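Local coordinates for protein halogenase PltM (Pseudomonas fluorescens, PDB 6BZN) that halogenates phenolic substrates, accepting an unusually wide range of substrates and halides, as a flavoprotein that binds FAD, at residues R59-E64 and L138-I143; F219-N224 and N271-I276; E243-T248 and P262-P267; E255-V260 and D347-R352. One frame throughout, in Å; residues are numbered along the deposited sequence.

Contact 1 of 4, residues R59-E64 and L138-I143; sequences RFSVGE and LFRQDI
The backbones of Arg59-Glu64 and Leu138-Gln141 run in nearly opposite directions, 173° apart, and are joined at one end by the bond from Leu138 N to Glu64 O, 2.8 Å long and almost straight. Arg140 supplies the main side-chain link. With CG beside its own backbone N (chi1 -67°) and further bends at chi2 and chi3, the chain curls over the loop and its NH1 meets Gly63 O at 2.8 Å, within the guanidinium plane and on a carbonyl lone pair. Ser61 OG lies over one guanidinium face and bonds to Val62 O. Arg59, Ser61, Val62 and Arg140 all belong to the FAD site seen in this protein, so the contact ties a flavin-binding loop to the start of helix 140-153. A salt bridge to Asp144 holds Arg140 NE. Replacing Arg140 with an alanine would probably leave Gly63 O without its guanidinium donor and the loop less firmly fixed. Water fills the seam between the backbones: one molecule donates to Ser61 O and accepts from Arg140 N at 3.0 Å. Further along, Gln141 CA approaches Arg59 O at 3.3 Å in a CA-H...O contact.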
# COMPACT_ATOMS: atom_id res chain seq x y z
N ARG A 59 3.88 -13.95 12.42
CA ARG A 59 4.88 -13.92 11.37
C ARG A 59 5.13 -12.51 10.85
O ARG A 59 4.27 -11.65 10.90
CB ARG A 59 4.51 -14.86 10.21
CG ARG A 59 3.49 -14.35 9.22
CD ARG A 59 2.09 -14.14 9.80
NE ARG A 59 1.14 -14.04 8.69
CZ ARG A 59 0.41 -15.04 8.16
NH1 ARG A 59 0.44 -16.27 8.67
NH2 ARG A 59 -0.39 -14.80 7.12
N PHE A 60 6.32 -12.34 10.31
CA PHE A 60 6.78 -11.06 9.78
C PHE A 60 6.13 -10.78 8.43
O PHE A 60 5.85 -11.68 7.64
CB PHE A 60 8.30 -11.14 9.68
CG PHE A 60 8.93 -10.11 8.79
CD1 PHE A 60 9.32 -8.88 9.29
CD2 PHE A 60 9.22 -10.42 7.46
CE1 PHE A 60 9.95 -7.95 8.48
CE2 PHE A 60 9.84 -9.50 6.64
CZ PHE A 60 10.20 -8.26 7.15
N SER A 61 5.83 -9.50 8.19
CA SER A 61 5.43 -9.05 6.87
C SER A 61 5.82 -7.57 6.72
O SER A 61 5.89 -6.86 7.71
CB SER A 61 3.92 -9.26 6.71
OG SER A 61 3.44 -8.60 5.56
N VAL A 62 6.12 -7.13 5.50
CA VAL A 62 6.26 -5.67 5.24
C VAL A 62 4.91 -5.16 4.72
O VAL A 62 3.91 -5.89 4.75
CB VAL A 62 7.47 -5.31 4.33
CG1 VAL A 62 8.77 -5.44 5.12
CG2 VAL A 62 7.49 -6.15 3.07
N GLY A 63 4.85 -3.89 4.27
CA GLY A 63 3.57 -3.25 3.96
C GLY A 63 3.15 -2.52 5.21
O GLY A 63 2.16 -2.85 5.85
N GLU A 64 3.94 -1.51 5.57
CA GLU A 64 3.92 -0.94 6.91
C GLU A 64 3.44 0.51 6.99
O GLU A 64 2.98 0.94 8.04
CB GLU A 64 5.31 -1.06 7.53
CG GLU A 64 5.78 -2.52 7.65
CD GLU A 64 7.28 -2.71 7.67
OE1 GLU A 64 7.97 -2.15 6.79
OE2 GLU A 64 7.76 -3.48 8.53
N LEU A 138 2.89 0.35 10.74
CA LEU A 138 2.28 -0.89 11.22
C LEU A 138 3.31 -1.98 11.41
O LEU A 138 3.99 -2.36 10.46
CB LEU A 138 1.23 -1.35 10.22
CG LEU A 138 0.08 -0.40 9.90
CD1 LEU A 138 -0.67 -0.89 8.70
CD2 LEU A 138 -0.86 -0.26 11.08
N PHE A 139 3.44 -2.49 12.64
CA PHE A 139 4.30 -3.62 12.93
C PHE A 139 3.44 -4.83 12.64
O PHE A 139 2.64 -5.27 13.47
CB PHE A 139 4.79 -3.57 14.39
CG PHE A 139 5.85 -4.59 14.74
CD1 PHE A 139 7.00 -4.73 13.97
CD2 PHE A 139 5.72 -5.38 15.89
CE1 PHE A 139 7.99 -5.64 14.31
CE2 PHE A 139 6.72 -6.30 16.24
CZ PHE A 139 7.85 -6.42 15.45
N ARG A 140 3.59 -5.36 11.43
CA ARG A 140 2.57 -6.26 10.87
C ARG A 140 2.38 -7.57 11.63
O ARG A 140 1.26 -8.08 11.73
CB ARG A 140 2.85 -6.51 9.39
CG ARG A 140 2.66 -5.28 8.51
CD ARG A 140 1.20 -4.86 8.36
NE ARG A 140 0.45 -5.96 7.75
CZ ARG A 140 0.40 -6.22 6.44
NH1 ARG A 140 0.93 -5.40 5.55
NH2 ARG A 140 -0.26 -7.29 6.04
N GLN A 141 3.45 -8.12 12.22
CA GLN A 141 3.25 -9.31 13.06
C GLN A 141 2.17 -9.13 14.11
O GLN A 141 1.42 -10.05 14.39
CB GLN A 141 4.55 -9.79 13.70
CG GLN A 141 5.24 -8.81 14.64
CD GLN A 141 6.26 -9.51 15.52
OE1 GLN A 141 7.37 -9.79 15.09
NE2 GLN A 141 5.88 -9.78 16.78
N ASP A 142 2.09 -7.95 14.72
CA ASP A 142 1.13 -7.72 15.80
C ASP A 142 -0.21 -7.24 15.26
O ASP A 142 -1.26 -7.67 15.74
CB ASP A 142 1.67 -6.72 16.81
CG ASP A 142 2.83 -7.29 17.67
OD1 ASP A 142 3.10 -8.52 17.65
OD2 ASP A 142 3.48 -6.46 18.36
N ILE A 143 -0.17 -6.39 14.25
CA ILE A 143 -1.37 -5.88 13.62
C ILE A 143 -2.18 -7.02 12.99
O ILE A 143 -3.39 -7.12 13.22
CB ILE A 143 -1.03 -4.80 12.55
CG1 ILE A 143 -0.43 -3.56 13.22
CG2 ILE A 143 -2.23 -4.44 11.69
CD1 ILE A 143 -1.36 -2.77 14.10
O HOH W 1 1.44 -12.27 12.76
O HOH W 2 2.00 -10.77 9.72
O HOH W 3 6.05 -7.77 11.19
O HOH W 4 6.10 -5.20 9.88

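Contact 2 of 4, residues F219-N224 and N271-I276; sequences FTHMLN and NQLCSI
His221 CG stands beside its own backbone N (chi1 -74°), which carries the imidazole alongside Ser275, while Met222, turned the same way at chi1 -59° and extended beyond CG, reaches Ile276 on the other face. The two segments are adjacent antiparallel strands of the mixed sheet, parts of strands 215-223 and 273-281, and their directions differ by 150°. Thr220 with Ile276 and Met222 with Cys274 are hydrogen-bonded pairs, each closed by two backbone bonds; His221 and Ser275 form the non-hydrogen-bonded pair between them, with CA atoms 4.5 Å apart. On their face His221 CD2 lies 3.6 Å from Ser275 CB. The polar ends of both residues turn to the carboxylate of Glu64, which joins the sheet to the loop before helix 68-81. Phe60 and Phe263 both meet the His221 ring edge-to-face, which should limit its rotation. Across the sheet, Met222 SD packs 4.0 Å from Ile276 CG1, the two side chains crossing at about a right angle. Near the strand ends Leu223 CD2 touches Leu273 CD2 at 3.7 Å, and the chain leading into strand 273-281 is shaped by an Asx turn in which Asn271 OD1 accepts from Leu273 N. At the same end, one water accepts from Asn224 N and donates to Gln272 O at 2.7 Å.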
# COMPACT_ATOMS: atom_id res chain seq x y z
N PHE A 219 14.73 -6.12 2.08
CA PHE A 219 14.12 -5.56 3.29
C PHE A 219 14.39 -6.37 4.55
O PHE A 219 14.60 -7.60 4.52
CB PHE A 219 12.62 -5.33 3.11
CG PHE A 219 11.88 -6.51 2.53
CD1 PHE A 219 11.85 -6.71 1.16
CD2 PHE A 219 11.23 -7.40 3.35
CE1 PHE A 219 11.18 -7.80 0.61
CE2 PHE A 219 10.55 -8.48 2.81
CZ PHE A 219 10.51 -8.68 1.44
N THR A 220 14.38 -5.66 5.67
CA THR A 220 14.63 -6.25 6.97
C THR A 220 14.16 -5.29 8.07
O THR A 220 13.68 -4.18 7.78
CB THR A 220 16.14 -6.60 7.14
OG1 THR A 220 16.30 -7.45 8.28
CG2 THR A 220 17.00 -5.35 7.33
N HIS A 221 14.33 -5.72 9.31
CA HIS A 221 14.15 -4.87 10.46
C HIS A 221 15.46 -4.77 11.23
O HIS A 221 16.18 -5.76 11.38
CB HIS A 221 13.07 -5.43 11.39
CG HIS A 221 11.67 -5.26 10.89
ND1 HIS A 221 10.58 -5.77 11.57
CD2 HIS A 221 11.16 -4.64 9.80
CE1 HIS A 221 9.47 -5.46 10.93
NE2 HIS A 221 9.80 -4.76 9.86
N MET A 222 15.74 -3.57 11.74
CA MET A 222 17.00 -3.29 12.43
C MET A 222 16.82 -2.62 13.77
O MET A 222 15.83 -1.90 14.01
CB MET A 222 17.90 -2.40 11.58
CG MET A 222 18.25 -2.98 10.21
SD MET A 222 19.57 -1.99 9.49
CE MET A 222 19.65 -2.73 7.87
N LEU A 223 17.81 -2.83 14.63
CA LEU A 223 17.95 -2.11 15.89
C LEU A 223 18.95 -0.99 15.77
O LEU A 223 19.87 -1.05 14.95
CB LEU A 223 18.48 -3.03 16.98
CG LEU A 223 17.56 -4.14 17.42
CD1 LEU A 223 18.36 -5.29 18.04
CD2 LEU A 223 16.55 -3.56 18.39
N ASN A 224 18.80 0.00 16.64
CA ASN A 224 19.74 1.12 16.76
C ASN A 224 19.95 1.91 15.46
O ASN A 224 21.07 2.35 15.17
CB ASN A 224 21.09 0.64 17.34
CG ASN A 224 20.99 0.30 18.82
OD1 ASN A 224 20.11 0.80 19.51
ND2 ASN A 224 21.88 -0.54 19.31
N ASN A 271 8.31 -0.66 20.82
CA ASN A 271 9.05 -1.41 19.80
C ASN A 271 10.40 -0.74 19.60
O ASN A 271 10.46 0.48 19.53
CB ASN A 271 8.24 -1.45 18.51
CG ASN A 271 8.73 -2.52 17.55
OD1 ASN A 271 9.92 -2.69 17.34
ND2 ASN A 271 7.80 -3.22 16.94
N GLN A 272 11.48 -1.51 19.53
CA GLN A 272 12.83 -0.97 19.33
C GLN A 272 13.28 -0.93 17.87
O GLN A 272 14.33 -0.36 17.55
CB GLN A 272 13.85 -1.80 20.11
CG GLN A 272 13.61 -1.80 21.61
CD GLN A 272 14.61 -2.70 22.32
OE1 GLN A 272 15.82 -2.51 22.18
NE2 GLN A 272 14.13 -3.71 23.04
N LEU A 273 12.50 -1.53 16.98
CA LEU A 273 12.95 -1.78 15.63
C LEU A 273 12.61 -0.66 14.69
O LEU A 273 11.71 0.16 14.94
CB LEU A 273 12.33 -3.08 15.11
CG LEU A 273 12.67 -4.34 15.91
CD1 LEU A 273 11.78 -5.49 15.45
CD2 LEU A 273 14.16 -4.67 15.77
N CYS A 274 13.32 -0.68 13.57
CA CYS A 274 13.08 0.17 12.45
C CYS A 274 13.10 -0.67 11.17
O CYS A 274 14.01 -1.48 10.94
CB CYS A 274 14.15 1.26 12.41
SG CYS A 274 14.01 2.45 11.07
N SER A 275 12.08 -0.48 10.34
CA SER A 275 12.02 -1.20 9.07
C SER A 275 12.87 -0.50 8.04
O SER A 275 12.83 0.74 7.92
CB SER A 275 10.57 -1.32 8.61
OG SER A 275 10.50 -2.01 7.39
N ILE A 276 13.64 -1.28 7.29
CA ILE A 276 14.55 -0.78 6.27
C ILE A 276 14.34 -1.61 5.01
O ILE A 276 14.39 -2.85 5.05
CB ILE A 276 16.04 -0.91 6.71
CG1 ILE A 276 16.30 -0.17 8.05
CG2 ILE A 276 16.97 -0.41 5.61
CD1 ILE A 276 16.10 1.34 8.06
O HOH W 5 16.05 1.01 15.26
O HOH W 6 16.75 0.45 18.46

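Contact 3 of 4, residues E243-T248 and P262-P267; sequences ELFKST and PFNNHP
Asn265 meets Phe245 with two parts of its side chain. Its CB sits over one face of the phenyl ring in a CH-pi contact, 3.7 Å from the ring centroid and 19° off the normal, while its ND2 donates to Phe245 O at 2.9 Å along a nearly straight bond whose acceptor lies in the amide plane. The Phe245 ring is placed here by a first torsion of -175°, with CG opposite the backbone N. It also touches Pro262, whose CG is 3.9 Å from Phe245 CD1, and the Asn264 side chain, whose OD1 is 3.8 Å from CE1 of Phe245. Lys246, extended up to a final bend at chi4, swings its ammonium group round to Asn265 O, where NZ donates over 2.8 Å. With an alanine in place of Phe245, a gap is likely to open beside Pro262 and Asn264, and Asn265 CB would lose its ring partner. In the second shell the Asn265 amide is fixed at its other end, because OD1 accepts from the backbone N of Ile106. Glu229 receives the backbone N-H groups of Leu244 and Phe245. The contact joins the loop between helix 235-238 and strand 248-253 to the loop between strands 256-262 and 273-281, while His266 packs against helix 92-98 and strand 104-107.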
# COMPACT_ATOMS: atom_id res chain seq x y z
N GLU A 243 9.40 16.21 12.33
CA GLU A 243 10.61 15.40 12.43
C GLU A 243 10.55 14.32 11.37
O GLU A 243 9.53 13.61 11.27
CB GLU A 243 10.73 14.71 13.78
CG GLU A 243 10.91 15.60 14.99
CD GLU A 243 10.74 14.83 16.29
OE1 GLU A 243 11.24 13.69 16.41
OE2 GLU A 243 10.07 15.35 17.20
N LEU A 244 11.61 14.16 10.59
CA LEU A 244 11.65 13.10 9.59
C LEU A 244 11.66 11.72 10.27
O LEU A 244 11.18 10.75 9.70
CB LEU A 244 12.82 13.24 8.63
CG LEU A 244 13.10 14.53 7.85
CD1 LEU A 244 13.61 14.20 6.45
CD2 LEU A 244 11.94 15.49 7.77
N PHE A 245 12.19 11.67 11.50
CA PHE A 245 12.10 10.50 12.38
C PHE A 245 10.65 10.03 12.57
O PHE A 245 10.39 8.83 12.62
CB PHE A 245 12.73 10.83 13.74
CG PHE A 245 12.81 9.67 14.70
CD1 PHE A 245 13.35 8.44 14.31
CD2 PHE A 245 12.41 9.83 16.03
CE1 PHE A 245 13.44 7.38 15.21
CE2 PHE A 245 12.50 8.77 16.94
CZ PHE A 245 13.03 7.55 16.53
N LYS A 246 9.73 10.99 12.67
CA LYS A 246 8.30 10.75 12.79
C LYS A 246 7.61 10.85 11.43
O LYS A 246 6.55 11.45 11.29
CB LYS A 246 7.67 11.75 13.78
CG LYS A 246 8.23 11.68 15.20
CD LYS A 246 7.42 12.57 16.13
CE LYS A 246 7.99 12.63 17.55
NZ LYS A 246 7.78 11.38 18.32
N SER A 247 8.21 10.21 10.43
CA SER A 247 7.69 10.17 9.08
C SER A 247 8.13 8.88 8.40
O SER A 247 9.07 8.22 8.85
CB SER A 247 8.21 11.37 8.27
OG SER A 247 9.53 11.14 7.80
N THR A 248 7.47 8.54 7.31
CA THR A 248 7.98 7.54 6.39
C THR A 248 9.01 8.24 5.51
O THR A 248 8.66 9.01 4.63
CB THR A 248 6.86 6.99 5.52
OG1 THR A 248 5.77 6.59 6.37
CG2 THR A 248 7.34 5.82 4.66
N PRO A 262 10.54 3.90 11.19
CA PRO A 262 10.72 3.49 12.60
C PRO A 262 9.46 2.99 13.26
O PRO A 262 8.37 3.52 13.01
CB PRO A 262 11.16 4.80 13.28
CG PRO A 262 11.69 5.63 12.18
CD PRO A 262 10.81 5.33 11.02
N PHE A 263 9.61 1.96 14.10
CA PHE A 263 8.56 1.61 15.07
C PHE A 263 8.87 2.17 16.46
O PHE A 263 8.05 2.03 17.35
CB PHE A 263 8.35 0.09 15.16
CG PHE A 263 8.10 -0.57 13.82
CD1 PHE A 263 6.92 -0.34 13.14
CD2 PHE A 263 9.06 -1.40 13.25
CE1 PHE A 263 6.69 -0.95 11.92
CE2 PHE A 263 8.84 -2.00 12.03
CZ PHE A 263 7.65 -1.78 11.37
N ASN A 264 10.03 2.82 16.61
CA ASN A 264 10.53 3.29 17.92
C ASN A 264 10.47 4.82 18.10
O ASN A 264 11.24 5.39 18.86
CB ASN A 264 11.96 2.76 18.16
CG ASN A 264 12.99 3.37 17.24
OD1 ASN A 264 12.69 3.72 16.10
ND2 ASN A 264 14.22 3.48 17.72
N ASN A 265 9.54 5.46 17.40
CA ASN A 265 9.43 6.91 17.34
C ASN A 265 8.16 7.45 18.01
O ASN A 265 7.85 8.64 17.85
CB ASN A 265 9.48 7.37 15.87
CG ASN A 265 8.31 6.85 15.04
OD1 ASN A 265 7.45 6.11 15.52
ND2 ASN A 265 8.29 7.22 13.76
N HIS A 266 7.43 6.58 18.70
CA HIS A 266 6.18 6.95 19.36
C HIS A 266 6.48 7.10 20.85
O HIS A 266 7.07 6.20 21.44
CB HIS A 266 5.11 5.87 19.14
CG HIS A 266 3.73 6.30 19.55
ND1 HIS A 266 2.78 6.72 18.65
CD2 HIS A 266 3.16 6.40 20.77
CE1 HIS A 266 1.68 7.05 19.30
NE2 HIS A 266 1.88 6.87 20.59
N PRO A 267 6.07 8.22 21.47
CA PRO A 267 6.44 8.40 22.89
C PRO A 267 5.89 7.32 23.85
O PRO A 267 6.52 7.04 24.86
CB PRO A 267 5.92 9.80 23.24
CG PRO A 267 5.27 10.35 22.01
CD PRO A 267 5.14 9.26 21.00

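Contact 4 of 4, residues E255-V260 and D347-R352; sequences EGWLWV and DPLFSR
The turn leading into helix 352-374 packs here against two tryptophans of strand 256-262 in the mixed sheet. Trp257 NE1 donates to Asp347 OD1 at 3.3 Å, in the indole plane and on the syn lone pair of the carboxylate oxygen. The anti lone pair of that same oxygen takes the N-H of Leu349 at 2.9 Å, which closes an Asx turn, so one oxygen accepts from both the indole and the loop backbone. Asp347 OD2 is engaged by Tyr404 and Thr215. Over one face of Trp257 lies Leu349, its CD1 4.0 Å from the centroid of the six-membered ring in a CH-pi contact; with CG anti to N (chi1 -176°), the leucine side chain crosses the indole obliquely. Pro348 touches both tryptophans: its CG is 3.8 Å from Trp257 CZ2 and 3.7 Å from Trp259 CZ3, where it meets the ring edge near its plane. Trp259 NE1 is bonded to Ser275 OG on the neighbouring strand. Ser351 N is bonded to Pro348 O. The loop is an Asx turn overlapped by a type II beta turn, Pro348 to Ser351, ahead of a helix; the second turn carries Ser351, which binds FAD in another structure of this protein.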
# COMPACT_ATOMS: atom_id res chain seq x y z
N GLU A 255 18.90 5.45 -9.28
CA GLU A 255 18.65 4.04 -9.59
C GLU A 255 17.70 3.34 -8.62
O GLU A 255 17.42 2.15 -8.77
CB GLU A 255 19.97 3.24 -9.70
CG GLU A 255 20.73 2.98 -8.40
CD GLU A 255 21.66 4.10 -7.96
OE1 GLU A 255 21.58 5.22 -8.49
OE2 GLU A 255 22.50 3.86 -7.06
N GLY A 256 17.20 4.07 -7.64
CA GLY A 256 16.42 3.43 -6.60
C GLY A 256 16.10 4.28 -5.40
O GLY A 256 16.24 5.51 -5.41
N TRP A 257 15.66 3.62 -4.34
CA TRP A 257 15.35 4.30 -3.10
C TRP A 257 15.42 3.37 -1.91
O TRP A 257 15.42 2.14 -2.05
CB TRP A 257 13.98 4.96 -3.20
CG TRP A 257 12.78 4.05 -3.16
CD1 TRP A 257 12.30 3.26 -4.18
CD2 TRP A 257 11.88 3.89 -2.06
NE1 TRP A 257 11.16 2.62 -3.76
CE2 TRP A 257 10.87 2.99 -2.47
CE3 TRP A 257 11.83 4.42 -0.76
CZ2 TRP A 257 9.83 2.59 -1.61
CZ3 TRP A 257 10.80 4.05 0.07
CH2 TRP A 257 9.81 3.14 -0.35
N LEU A 258 15.51 3.98 -0.73
CA LEU A 258 15.57 3.27 0.54
C LEU A 258 14.59 3.91 1.53
O LEU A 258 14.51 5.15 1.64
CB LEU A 258 17.01 3.25 1.08
CG LEU A 258 17.28 2.69 2.49
CD1 LEU A 258 18.69 2.11 2.61
CD2 LEU A 258 17.07 3.75 3.57
N TRP A 259 13.87 3.07 2.26
CA TRP A 259 12.96 3.54 3.30
C TRP A 259 13.54 3.39 4.69
O TRP A 259 14.25 2.43 4.96
CB TRP A 259 11.60 2.84 3.20
CG TRP A 259 11.41 1.42 3.78
CD1 TRP A 259 11.48 1.03 5.09
CD2 TRP A 259 11.00 0.25 3.05
NE1 TRP A 259 11.15 -0.31 5.22
CE2 TRP A 259 10.86 -0.81 3.98
CE3 TRP A 259 10.74 -0.00 1.69
CZ2 TRP A 259 10.48 -2.10 3.60
CZ3 TRP A 259 10.37 -1.30 1.31
CH2 TRP A 259 10.25 -2.33 2.26
N VAL A 260 13.21 4.36 5.55
CA VAL A 260 13.45 4.31 6.98
C VAL A 260 12.09 4.52 7.64
O VAL A 260 11.50 5.62 7.57
CB VAL A 260 14.48 5.37 7.42
CG1 VAL A 260 14.78 5.25 8.90
CG2 VAL A 260 15.77 5.24 6.61
N ASP A 347 5.05 -1.60 -6.29
CA ASP A 347 6.23 -1.19 -5.52
C ASP A 347 5.80 -0.72 -4.14
O ASP A 347 4.67 -0.29 -3.98
CB ASP A 347 6.95 -0.05 -6.28
CG ASP A 347 8.41 0.14 -5.86
OD1 ASP A 347 8.63 0.89 -4.87
OD2 ASP A 347 9.35 -0.40 -6.53
N PRO A 348 6.69 -0.80 -3.15
CA PRO A 348 6.37 -0.18 -1.87
C PRO A 348 6.19 1.35 -1.92
O PRO A 348 5.57 1.92 -1.01
CB PRO A 348 7.56 -0.53 -0.98
CG PRO A 348 8.64 -0.97 -1.92
CD PRO A 348 7.92 -1.61 -3.06
N LEU A 349 6.73 1.99 -2.96
CA LEU A 349 6.74 3.44 -3.07
C LEU A 349 5.33 4.02 -3.07
O LEU A 349 4.53 3.71 -3.94
CB LEU A 349 7.47 3.90 -4.33
CG LEU A 349 7.61 5.42 -4.46
CD1 LEU A 349 8.57 5.95 -3.41
CD2 LEU A 349 8.06 5.82 -5.86
N PHE A 350 5.07 4.88 -2.10
CA PHE A 350 3.76 5.51 -1.85
C PHE A 350 2.73 4.60 -1.19
O PHE A 350 1.60 5.04 -0.96
CB PHE A 350 3.14 6.15 -3.10
CG PHE A 350 3.95 7.27 -3.68
CD1 PHE A 350 4.21 8.39 -2.91
CD2 PHE A 350 4.42 7.22 -4.97
CE1 PHE A 350 4.95 9.45 -3.41
CE2 PHE A 350 5.15 8.27 -5.48
CZ PHE A 350 5.42 9.39 -4.71
N SER A 351 3.11 3.36 -0.88
CA SER A 351 2.29 2.47 -0.08
C SER A 351 0.85 2.33 -0.62
O SER A 351 -0.13 2.36 0.13
CB SER A 351 2.37 2.91 1.40
OG SER A 351 2.09 1.81 2.23
N ARG A 352 0.73 2.17 -1.93
CA ARG A 352 -0.58 2.04 -2.57
C ARG A 352 -1.21 0.65 -2.37
O ARG A 352 -2.43 0.52 -2.45
CB ARG A 352 -0.49 2.36 -4.07
CG ARG A 352 0.07 3.74 -4.40
CD ARG A 352 -0.64 4.89 -3.68
NE ARG A 352 -2.05 4.97 -4.04
CZ ARG A 352 -2.90 5.93 -3.65
NH1 ARG A 352 -2.49 6.93 -2.87
NH2 ARG A 352 -4.17 5.87 -4.06

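How the contacts relate
Contacts 1 and 2, centres 12 Å apart, meet through Glu64: its OE1 is 2.6 Å from Ser275 OG and its OE2 2.7 Å from His221 NE2, both probable hydrogen bonds. Ser275 OG also lies 2.8 Å from Trp259 NE1, which connects contact 2 to contact 4 across neighbouring strands. Contact 3 lies in loops at the end of the same sheet, where Phe263 N is 2.9 Å from Leu273 O and the Phe263 ring packs on Glu64. FAD-binding residues occur in contacts 1 and 4, centres about 17 Å apart; Val62 CG1 comes within 4.0 Å of Trp259 CZ2. Gly63 and Pro348 each have their nearest atom about 4 Å from a bound calcium ion.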